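PDB 5XUW: lysozyme C from Equus asinus, which hydrolyses the beta-1,4 linkages between N-acetylmuramic acid and N-acetylglucosamine in bacterial peptidoglycan, and binds one calcium ion per molecule. Local coordinates for residues Y54-L59 / D86-D91; K1-C6 / F38-F43; W64-K69 / N77-K82. One frame throughout, in Å; residues are numbered along the deposited sequence.

Contact 1. Residues Y54-L59 / D86-D91; sequences YGLFQL and DNIDDD. With CA (calcium ion), chain C.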
loop_
_atom_site.group_PDB
_atom_site.type_symbol
_atom_site.label_atom_id
_atom_site.label_comp_id
_atom_site.label_asym_id
_atom_site.label_seq_id
_atom_site.Cartn_x
_atom_site.Cartn_y
_atom_site.Cartn_z
ATOM N N TYR A 54 -6.231 -6.640 0.847
ATOM C CA TYR A 54 -5.679 -7.262 -0.351
ATOM C C TYR A 54 -4.396 -6.610 -0.818
ATOM O O TYR A 54 -4.341 -5.394 -0.989
ATOM C CB TYR A 54 -6.660 -7.121 -1.499
ATOM C CG TYR A 54 -7.862 -8.027 -1.447
ATOM C CD1 TYR A 54 -9.004 -7.668 -0.729
ATOM C CD2 TYR A 54 -7.885 -9.218 -2.175
ATOM C CE1 TYR A 54 -10.128 -8.490 -0.708
ATOM C CE2 TYR A 54 -9.002 -10.051 -2.160
ATOM C CZ TYR A 54 -10.118 -9.682 -1.428
ATOM O OH TYR A 54 -11.225 -10.504 -1.423
ATOM N N GLY A 55 -3.383 -7.440 -1.056
ATOM C CA GLY A 55 -2.245 -7.057 -1.864
ATOM C C GLY A 55 -1.131 -6.347 -1.135
ATOM O O GLY A 55 -1.095 -6.314 0.100
ATOM N N LEU A 56 -0.233 -5.782 -1.935
ATOM C CA LEU A 56 0.984 -5.106 -1.466
ATOM C C LEU A 56 0.708 -3.995 -0.455
ATOM O O LEU A 56 1.478 -3.815 0.495
ATOM C CB LEU A 56 1.723 -4.518 -2.669
ATOM C CG LEU A 56 3.103 -3.888 -2.476
ATOM C CD1 LEU A 56 4.116 -4.937 -2.055
ATOM C CD2 LEU A 56 3.557 -3.230 -3.761
ATOM N N PHE A 57 -0.372 -3.240 -0.692
ATOM C CA PHE A 57 -0.779 -2.151 0.189
ATOM C C PHE A 57 -1.985 -2.487 1.067
ATOM O O PHE A 57 -2.548 -1.593 1.696
ATOM C CB PHE A 57 -1.081 -0.896 -0.624
ATOM C CG PHE A 57 0.021 -0.484 -1.563
ATOM C CD1 PHE A 57 1.343 -0.390 -1.126
ATOM C CD2 PHE A 57 -0.272 -0.138 -2.883
ATOM C CE1 PHE A 57 2.348 0.004 -1.992
ATOM C CE2 PHE A 57 0.735 0.271 -3.748
ATOM C CZ PHE A 57 2.045 0.349 -3.300
ATOM N N GLN A 58 -2.378 -3.762 1.118
ATOM C CA GLN A 58 -3.423 -4.238 2.009
ATOM C C GLN A 58 -4.670 -3.349 1.970
ATOM O O GLN A 58 -5.134 -2.837 2.987
ATOM C CB GLN A 58 -2.858 -4.402 3.422
ATOM C CG GLN A 58 -1.914 -5.577 3.545
ATOM C CD GLN A 58 -2.631 -6.911 3.464
ATOM O OE1 GLN A 58 -3.188 -7.384 4.454
ATOM N NE2 GLN A 58 -2.639 -7.515 2.279
ATOM N N LEU A 59 -5.211 -3.210 0.762
ATOM C CA LEU A 59 -6.362 -2.355 0.508
ATOM C C LEU A 59 -7.641 -3.106 0.840
ATOM O O LEU A 59 -7.824 -4.255 0.422
ATOM C CB LEU A 59 -6.350 -1.877 -0.936
ATOM C CG LEU A 59 -5.095 -1.104 -1.334
ATOM C CD1 LEU A 59 -4.966 -1.007 -2.843
ATOM C CD2 LEU A 59 -5.076 0.273 -0.680
ATOM N N ASP A 86 0.613 -9.508 -10.393
ATOM C CA ASP A 86 2.008 -9.066 -10.282
ATOM C C ASP A 86 2.162 -7.567 -10.502
ATOM O O ASP A 86 3.089 -6.971 -9.951
ATOM C CB ASP A 86 2.912 -9.806 -11.275
ATOM C CG ASP A 86 3.187 -11.241 -10.874
ATOM O OD1 ASP A 86 2.637 -11.716 -9.860
ATOM O OD2 ASP A 86 3.991 -11.893 -11.570
ATOM N N ASN A 87 1.295 -6.973 -11.326
ATOM C CA ASN A 87 1.447 -5.576 -11.698
ATOM C C ASN A 87 0.738 -4.701 -10.678
ATOM O O ASN A 87 -0.400 -4.973 -10.345
ATOM C CB ASN A 87 0.901 -5.322 -13.092
ATOM C CG ASN A 87 1.326 -3.972 -13.624
ATOM O OD1 ASN A 87 2.437 -3.811 -14.140
ATOM N ND2 ASN A 87 0.466 -2.995 -13.483
ATOM N N ILE A 88 1.403 -3.653 -10.194
ATOM C CA ILE A 88 0.865 -2.853 -9.080
ATOM C C ILE A 88 0.428 -1.443 -9.479
ATOM O O ILE A 88 0.160 -0.616 -8.617
ATOM C CB ILE A 88 1.848 -2.781 -7.881
ATOM C CG1 ILE A 88 3.154 -2.067 -8.242
ATOM C CG2 ILE A 88 2.126 -4.175 -7.349
ATOM C CD1 ILE A 88 3.958 -1.628 -7.032
ATOM N N ASP A 89 0.349 -1.158 -10.772
ATOM C CA ASP A 89 -0.100 0.156 -11.219
ATOM C C ASP A 89 -1.474 0.525 -10.676
ATOM O O ASP A 89 -1.664 1.656 -10.218
ATOM C CB ASP A 89 -0.092 0.266 -12.746
ATOM C CG ASP A 89 1.316 0.301 -13.326
ATOM O OD1 ASP A 89 2.295 0.378 -12.555
ATOM O OD2 ASP A 89 1.448 0.230 -14.568
ATOM N N ASP A 90 -2.418 -0.420 -10.716
ATOM C CA ASP A 90 -3.760 -0.149 -10.194
ATOM C C ASP A 90 -3.765 -0.101 -8.662
ATOM O O ASP A 90 -4.501 0.707 -8.061
ATOM C CB ASP A 90 -4.843 -1.077 -10.774
ATOM C CG ASP A 90 -4.506 -2.552 -10.677
ATOM O OD1 ASP A 90 -3.569 -2.927 -9.940
ATOM O OD2 ASP A 90 -5.187 -3.355 -11.367
ATOM N N ASP A 91 -2.915 -0.907 -8.032
ATOM C CA ASP A 91 -2.691 -0.799 -6.565
ATOM C C ASP A 91 -2.186 0.592 -6.193
ATOM O O ASP A 91 -2.648 1.202 -5.207
ATOM C CB ASP A 91 -1.676 -1.826 -6.047
ATOM C CG ASP A 91 -2.048 -3.255 -6.374
ATOM O OD1 ASP A 91 -2.090 -3.588 -7.571
ATOM O OD2 ASP A 91 -2.255 -4.053 -5.435
HETATM CA CA CA C . -2.599 -5.113 -9.435
HETATM O O HOH W 1 -2.542 -3.662 -2.667
HETATM O O HOH W 2 -0.563 -6.261 -4.727
HETATM O O HOH W 3 -3.080 -5.089 -11.747
HETATM O O HOH W 4 -1.419 -6.324 -7.718
#
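Asp91 meets the turn at Phe57 with a divided carboxylate: one oxygen holds a calcium ion, the other reaches residues 54-59 through two waters, and no direct hydrogen bond joins the segments. This is the calcium-binding elbow of calcium-binding C-type lysozymes and alpha-lactalbumins, leading into helix 89-100 with Ile88 at its N-cap position. Asp91 OD1 coordinates the calcium at 2.5 Å, whereas Asp91 OD2 stays 4.2 Å from it, so the carboxylate is monodentate. Asn87 O, Asp90 OD1 and waters 3 and 4 also bind the metal; Lys82 O and Asp85 OD1 complete seven ligands.

Across the contact, Asp91 OD2 accepts from water 1 at 2.8 Å. That water also donates to Tyr54 O and accepts from Phe57 N, while water 2 joins Leu56 N to Asp91 OD2. Through the two waters the carboxylate is linked to Tyr54 O, just before the type I turn Gly55 to Gln58, and to Leu56 N and Phe57 N within it. The turn closes a hairpin with a G1 bulge where Gln58 and Leu59 both face Tyr54. Gln58 braces the turn: its NE2 donates to Gly55 O at 2.9 Å with an N-H...O angle of 174°, lying in the carbonyl plane on a lone pair.

Phe57 has CG anti to its carbonyl carbon (chi1 -53°), which directs the ring's edge at the helix start. Phe57 CD2 lies 3.6 Å from Asp91 O, near the ring plane, and the ring is turned 68° from the Asp91 carboxylate. Met31 and Ala32 of helix 25-36 also pack against Phe57, placing the contact where the alpha and beta lobes meet. Leu56 adds an apolar contact: its CD2 lies 3.7 Å from Ile88 CD1 and 4.0 Å from Ile88 CG2.

Contact 2. Residues K1-C6 / F38-F43; sequences KVFSKC and FNTRAF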
loop_
_atom_site.group_PDB
_atom_site.type_symbol
_atom_site.label_atom_id
_atom_site.label_comp_id
_atom_site.label_asym_id
_atom_site.label_seq_id
_atom_site.Cartn_x
_atom_site.Cartn_y
_atom_site.Cartn_z
ATOM N N LYS A 1 3.975 -12.005 -6.647
ATOM C CA LYS A 1 5.358 -11.447 -6.798
ATOM C C LYS A 1 5.791 -10.892 -5.451
ATOM O O LYS A 1 4.981 -10.272 -4.758
ATOM C CB LYS A 1 5.367 -10.334 -7.857
ATOM C CG LYS A 1 6.653 -9.543 -8.029
ATOM C CD LYS A 1 6.432 -8.353 -8.948
ATOM C CE LYS A 1 7.661 -7.462 -9.034
ATOM N NZ LYS A 1 8.800 -8.066 -9.757
ATOM N N VAL A 2 7.053 -11.121 -5.084
ATOM C CA VAL A 2 7.654 -10.476 -3.918
ATOM C C VAL A 2 8.734 -9.517 -4.423
ATOM O O VAL A 2 9.729 -9.944 -5.022
ATOM C CB VAL A 2 8.223 -11.490 -2.915
ATOM C CG1 VAL A 2 8.853 -10.779 -1.726
ATOM C CG2 VAL A 2 7.127 -12.440 -2.453
ATOM N N PHE A 3 8.509 -8.221 -4.209
ATOM C CA PHE A 3 9.491 -7.186 -4.540
ATOM C C PHE A 3 10.681 -7.235 -3.591
ATOM O O PHE A 3 10.523 -7.584 -2.437
ATOM C CB PHE A 3 8.881 -5.785 -4.405
ATOM C CG PHE A 3 7.965 -5.396 -5.513
ATOM C CD1 PHE A 3 6.626 -5.762 -5.491
ATOM C CD2 PHE A 3 8.428 -4.615 -6.570
ATOM C CE1 PHE A 3 5.773 -5.379 -6.521
ATOM C CE2 PHE A 3 7.582 -4.222 -7.593
ATOM C CZ PHE A 3 6.254 -4.606 -7.573
ATOM N N SER A 4 11.863 -6.870 -4.077
ATOM C CA SER A 4 12.938 -6.449 -3.183
ATOM C C SER A 4 12.614 -5.015 -2.799
ATOM O O SER A 4 11.932 -4.309 -3.543
ATOM C CB SER A 4 14.316 -6.503 -3.841
ATOM O OG SER A 4 14.502 -5.457 -4.781
ATOM N N LYS A 5 13.124 -4.580 -1.656
ATOM C CA LYS A 5 12.918 -3.199 -1.232
ATOM C C LYS A 5 13.292 -2.202 -2.327
ATOM O O LYS A 5 12.522 -1.305 -2.638
ATOM C CB LYS A 5 13.720 -2.911 0.036
ATOM C CG LYS A 5 13.669 -1.458 0.474
ATOM C CD LYS A 5 14.053 -1.289 1.932
ATOM C CE LYS A 5 15.511 -1.583 2.184
ATOM N NZ LYS A 5 15.834 -1.392 3.629
ATOM N N CYS A 6 14.473 -2.362 -2.919
ATOM C CA CYS A 6 14.934 -1.406 -3.934
ATOM C C CYS A 6 14.178 -1.483 -5.260
ATOM O O CYS A 6 13.960 -0.456 -5.916
ATOM C CB CYS A 6 16.437 -1.539 -4.158
ATOM S SG CYS A 6 17.374 -0.976 -2.721
ATOM N N PHE A 38 6.247 -6.969 1.197
ATOM C CA PHE A 38 6.524 -6.791 -0.242
ATOM C C PHE A 38 5.847 -7.800 -1.185
ATOM O O PHE A 38 6.226 -7.876 -2.352
ATOM C CB PHE A 38 8.032 -6.782 -0.533
ATOM C CG PHE A 38 8.794 -5.678 0.156
ATOM C CD1 PHE A 38 8.343 -4.360 0.108
ATOM C CD2 PHE A 38 9.972 -5.956 0.831
ATOM C CE1 PHE A 38 9.047 -3.346 0.732
ATOM C CE2 PHE A 38 10.688 -4.935 1.456
ATOM C CZ PHE A 38 10.230 -3.632 1.390
ATOM N N ASN A 39 4.834 -8.509 -0.693
ATOM C CA ASN A 39 4.179 -9.590 -1.423
ATOM C C ASN A 39 2.850 -9.110 -2.007
ATOM O O ASN A 39 1.921 -8.774 -1.268
ATOM C CB ASN A 39 3.945 -10.769 -0.485
ATOM C CG ASN A 39 3.514 -12.037 -1.216
ATOM O OD1 ASN A 39 3.122 -12.012 -2.378
ATOM N ND2 ASN A 39 3.604 -13.163 -0.523
ATOM N N THR A 40 2.763 -9.104 -3.337
ATOM C CA THR A 40 1.549 -8.668 -4.031
ATOM C C THR A 40 0.362 -9.581 -3.768
ATOM O O THR A 40 -0.764 -9.177 -3.978
ATOM C CB THR A 40 1.736 -8.585 -5.562
ATOM O OG1 THR A 40 2.100 -9.873 -6.067
ATOM C CG2 THR A 40 2.795 -7.574 -5.928
ATOM N N ARG A 41 0.611 -10.808 -3.318
ATOM C CA ARG A 41 -0.465 -11.744 -2.980
ATOM C C ARG A 41 -0.863 -11.749 -1.503
ATOM O O ARG A 41 -1.621 -12.619 -1.067
ATOM C CB ARG A 41 -0.067 -13.143 -3.405
ATOM C CG ARG A 41 0.262 -13.217 -4.873
ATOM C CD ARG A 41 0.300 -14.648 -5.349
ATOM N NE ARG A 41 0.585 -14.702 -6.775
ATOM C CZ ARG A 41 0.524 -15.801 -7.525
ATOM N NH1 ARG A 41 0.175 -16.973 -7.000
ATOM N NH2 ARG A 41 0.800 -15.717 -8.825
ATOM N N ALA A 42 -0.366 -10.782 -0.730
ATOM C CA ALA A 42 -0.696 -10.686 0.688
ATOM C C ALA A 42 -2.202 -10.558 0.859
ATOM O O ALA A 42 -2.872 -9.897 0.070
ATOM C CB ALA A 42 0.017 -9.507 1.323
ATOM N N PHE A 43 -2.731 -11.244 1.864
ATOM C CA PHE A 43 -4.163 -11.265 2.097
ATOM C C PHE A 43 -4.446 -11.478 3.573
ATOM O O PHE A 43 -3.965 -12.446 4.159
ATOM C CB PHE A 43 -4.835 -12.359 1.257
ATOM C CG PHE A 43 -6.312 -12.483 1.513
ATOM C CD1 PHE A 43 -7.201 -11.568 0.969
ATOM C CD2 PHE A 43 -6.808 -13.493 2.334
ATOM C CE1 PHE A 43 -8.565 -11.663 1.220
ATOM C CE2 PHE A 43 -8.170 -13.595 2.587
ATOM C CZ PHE A 43 -9.046 -12.679 2.032
HETATM O O HOH W 5 3.633 -13.726 -4.406
#
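Lys1 and Phe3 run antiparallel to Phe38 and Thr40, pairing through a single bridge at Val2 and Asn39, a non-hydrogen-bonded pair framed by two backbone bonds. Thr40 N donates to Lys1 O at 2.9 Å, and Phe3 N donates to Phe38 O at 3.0 Å.

Thr40 turns its hydroxyl between its own N and carbonyl carbon (chi1 60°), where OG1 accepts from Lys1 N at 2.9 Å. The methyl CG2 is left to meet CE1 at the edge of the Phe3 ring, the two side chains crossing at about a right angle. One face of that ring is covered by Lys1 itself: an extended chain lays CE over the ring centre, 3.4 Å above the plane, before bending at its end so that NZ pairs with Glu7. Phe38 swings its ring to the start of helix 5-14, and Lys5 CA sits 4.2 Å from its centroid in an off-centre CH-pi contact. Lys5 CB touches Phe38 CZ, while Lys5 NZ is held by Tyr123. Val2 CG2 rests against the Asn39 amide at CG, 3.8 Å away, and Asn39 OD1 accepts from Arg41 N in an Asx turn.

Water 5 bridges Lys1 N to Asn39 OD1, and Asp86 adds a weak bond to the terminal nitrogen. Arg41 NE lies 4.3 Å from Lys1 N, so the amino terminus probably feels opposing influences: a nearby like charge disfavouring its protonation, and Asp86 with the surrounding oxygens supporting it.

Contact 3. Residues W64-K69 / N77-K82; sequences WCKDNK and NIMCSK. With CA (calcium ion), chain C.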
loop_
_atom_site.group_PDB
_atom_site.type_symbol
_atom_site.label_atom_id
_atom_site.label_comp_id
_atom_site.label_asym_id
_atom_site.label_seq_id
_atom_site.Cartn_x
_atom_site.Cartn_y
_atom_site.Cartn_z
ATOM N N TRP A 64 -12.489 0.486 -0.428
ATOM C CA TRP A 64 -11.590 0.745 -1.544
ATOM C C TRP A 64 -11.810 -0.143 -2.755
ATOM O O TRP A 64 -11.857 0.358 -3.866
ATOM C CB TRP A 64 -10.138 0.674 -1.060
ATOM C CG TRP A 64 -9.908 1.606 0.083
ATOM C CD1 TRP A 64 -9.582 1.270 1.363
ATOM C CD2 TRP A 64 -10.043 3.026 0.064
ATOM N NE1 TRP A 64 -9.482 2.392 2.142
ATOM C CE2 TRP A 64 -9.766 3.489 1.372
ATOM C CE3 TRP A 64 -10.360 3.958 -0.929
ATOM C CZ2 TRP A 64 -9.798 4.845 1.709
ATOM C CZ3 TRP A 64 -10.396 5.310 -0.595
ATOM C CH2 TRP A 64 -10.112 5.739 0.718
ATOM N N CYS A 65 -11.922 -1.446 -2.548
ATOM C CA CYS A 65 -12.171 -2.388 -3.652
ATOM C C CYS A 65 -13.401 -3.217 -3.352
ATOM O O CYS A 65 -13.900 -3.234 -2.219
ATOM C CB CYS A 65 -10.957 -3.299 -3.896
ATOM S SG CYS A 65 -10.534 -4.436 -2.555
ATOM N N LYS A 66 -13.886 -3.915 -4.374
ATOM C CA LYS A 66 -15.042 -4.790 -4.209
ATOM C C LYS A 66 -14.731 -6.249 -4.539
ATOM O O LYS A 66 -14.138 -6.566 -5.565
ATOM C CB LYS A 66 -16.247 -4.283 -5.005
ATOM C CG LYS A 66 -16.085 -4.249 -6.513
ATOM C CD LYS A 66 -17.432 -4.361 -7.216
ATOM C CE LYS A 66 -17.265 -4.094 -8.699
ATOM N NZ LYS A 66 -18.351 -4.684 -9.528
ATOM N N ASP A 67 -15.069 -7.117 -3.601
ATOM C CA ASP A 67 -15.220 -8.533 -3.872
ATOM C C ASP A 67 -16.711 -8.752 -3.642
ATOM O O ASP A 67 -17.388 -7.871 -3.104
ATOM C CB ASP A 67 -14.306 -9.399 -2.985
ATOM C CG ASP A 67 -14.500 -9.165 -1.485
ATOM O OD1 ASP A 67 -15.642 -8.956 -1.026
ATOM O OD2 ASP A 67 -13.492 -9.221 -0.752
ATOM N N ASN A 68 -17.245 -9.890 -4.047
ATOM C CA ASN A 68 -18.696 -10.083 -3.953
ATOM C C ASN A 68 -19.099 -10.928 -2.730
ATOM O O ASN A 68 -20.048 -11.712 -2.795
ATOM C CB ASN A 68 -19.233 -10.633 -5.283
ATOM C CG ASN A 68 -18.969 -9.690 -6.454
ATOM O OD1 ASN A 68 -18.258 -10.037 -7.397
ATOM N ND2 ASN A 68 -19.528 -8.485 -6.389
ATOM N N LYS A 69 -18.376 -10.740 -1.617
ATOM C CA LYS A 69 -18.704 -11.353 -0.318
ATOM C C LYS A 69 -19.043 -10.338 0.796
ATOM O O LYS A 69 -19.389 -10.742 1.909
ATOM C CB LYS A 69 -17.561 -12.268 0.142
ATOM C CG LYS A 69 -16.318 -11.543 0.631
ATOM N N ASN A 77 -12.895 1.861 -7.487
ATOM C CA ASN A 77 -13.584 1.360 -8.678
ATOM C C ASN A 77 -12.862 0.148 -9.265
ATOM O O ASN A 77 -12.484 0.125 -10.439
ATOM C CB ASN A 77 -13.714 2.491 -9.715
ATOM C CG ASN A 77 -14.624 2.131 -10.874
ATOM O OD1 ASN A 77 -15.496 1.273 -10.755
ATOM N ND2 ASN A 77 -14.416 2.789 -12.008
ATOM N N ILE A 78 -12.648 -0.857 -8.422
ATOM C CA ILE A 78 -11.814 -1.982 -8.816
ATOM C C ILE A 78 -12.162 -3.263 -8.062
ATOM O O ILE A 78 -12.498 -3.232 -6.869
ATOM C CB ILE A 78 -10.320 -1.602 -8.651
ATOM C CG1 ILE A 78 -9.418 -2.567 -9.418
ATOM C CG2 ILE A 78 -9.919 -1.507 -7.179
ATOM C CD1 ILE A 78 -7.984 -2.098 -9.485
ATOM N N MET A 79 -12.087 -4.383 -8.779
ATOM C CA MET A 79 -12.245 -5.701 -8.186
ATOM C C MET A 79 -11.035 -6.001 -7.313
ATOM O O MET A 79 -9.902 -5.751 -7.729
ATOM C CB MET A 79 -12.364 -6.781 -9.275
ATOM C CG MET A 79 -13.543 -7.703 -9.095
ATOM S SD MET A 79 -15.080 -6.801 -9.334
ATOM C CE MET A 79 -16.264 -8.046 -8.831
ATOM N N CYS A 80 -11.263 -6.550 -6.121
ATOM C CA CYS A 80 -10.164 -6.799 -5.185
ATOM C C CYS A 80 -9.127 -7.785 -5.729
ATOM O O CYS A 80 -7.946 -7.677 -5.393
ATOM C CB CYS A 80 -10.677 -7.286 -3.827
ATOM S SG CYS A 80 -11.686 -6.112 -2.884
ATOM N N SER A 81 -9.557 -8.714 -6.585
ATOM C CA SER A 81 -8.644 -9.669 -7.233
ATOM C C SER A 81 -7.530 -9.016 -8.057
ATOM O O SER A 81 -6.440 -9.588 -8.184
ATOM C CB SER A 81 -9.432 -10.643 -8.121
ATOM O OG SER A 81 -10.207 -9.942 -9.078
ATOM N N LYS A 82 -7.790 -7.821 -8.587
ATOM C CA LYS A 82 -6.792 -7.076 -9.358
ATOM C C LYS A 82 -5.690 -6.467 -8.490
ATOM O O LYS A 82 -4.729 -5.897 -9.008
ATOM C CB LYS A 82 -7.471 -5.994 -10.181
ATOM C CG LYS A 82 -8.501 -6.564 -11.157
ATOM C CD LYS A 82 -9.455 -5.504 -11.669
ATOM C CE LYS A 82 -8.819 -4.663 -12.751
ATOM N NZ LYS A 82 -8.745 -5.394 -14.045
HETATM CA CA CA C . -2.599 -5.113 -9.435
HETATM O O HOH W 4 -1.419 -6.324 -7.718
HETATM O O HOH W 3 -3.080 -5.089 -11.747
#
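Cys65 and Cys80 join the segments covalently: their SG atoms are 2.1 Å apart, with a disulfide torsion of 95°. Beside the sulfurs, two backbone bonds converge on Lys66. Its N donates to Ile78 O at 2.9 Å, and its O accepts from Cys80 N. Both bonds use one residue and straddle Met79, the pattern of a parallel bridge limited to a single pair.

On the outer side, the Met79 chain bends at chi2 (67°), carrying its thioether obliquely across the extended Lys66 chain. Met79 SD comes 3.5 Å from Lys66 CE, and Met79 CE abuts Asn68 OD1. Ile78 CG2 packs at 3.9 Å against Cys65 CB.

Further out, Tyr54 of strand 53-54 packs on both half-cystines, and its hydroxyl is hydrogen-bonded to Asp67 OD2. Beyond Cys80 the chain makes a 3-10 turn that brings Lys82 O to the calcium at 2.3 Å. The arrangement is that of the long, disulfide-linked loop of the C-type lysozyme beta domain, leading into the calcium-binding elbow.

Contact 1 is the buried centre of the group; contacts 2 and 3 are partly buried and extend to the surface. Contacts 1 and 3 share the calcium and waters 3 and 4, Lys82 from contact 3 and Asn87, Asp90 and Asp91 from contact 1 coordinating one metal. Contact 2 meets contact 1 through Ala42 and Gly55, but its nearest atoms are about 6 Å from contact 3. Chemistry follows position: metal, water and apolar groups join 54-59 to 86-91; backbone bonds and aromatic packing fix the amino terminus to 38-43; a covalent bridge ties the outlying 64-69 to 77-82. Contacts 2 and 3 each have one backbone bridge, antiparallel and parallel respectively, whereas contact 1 has none.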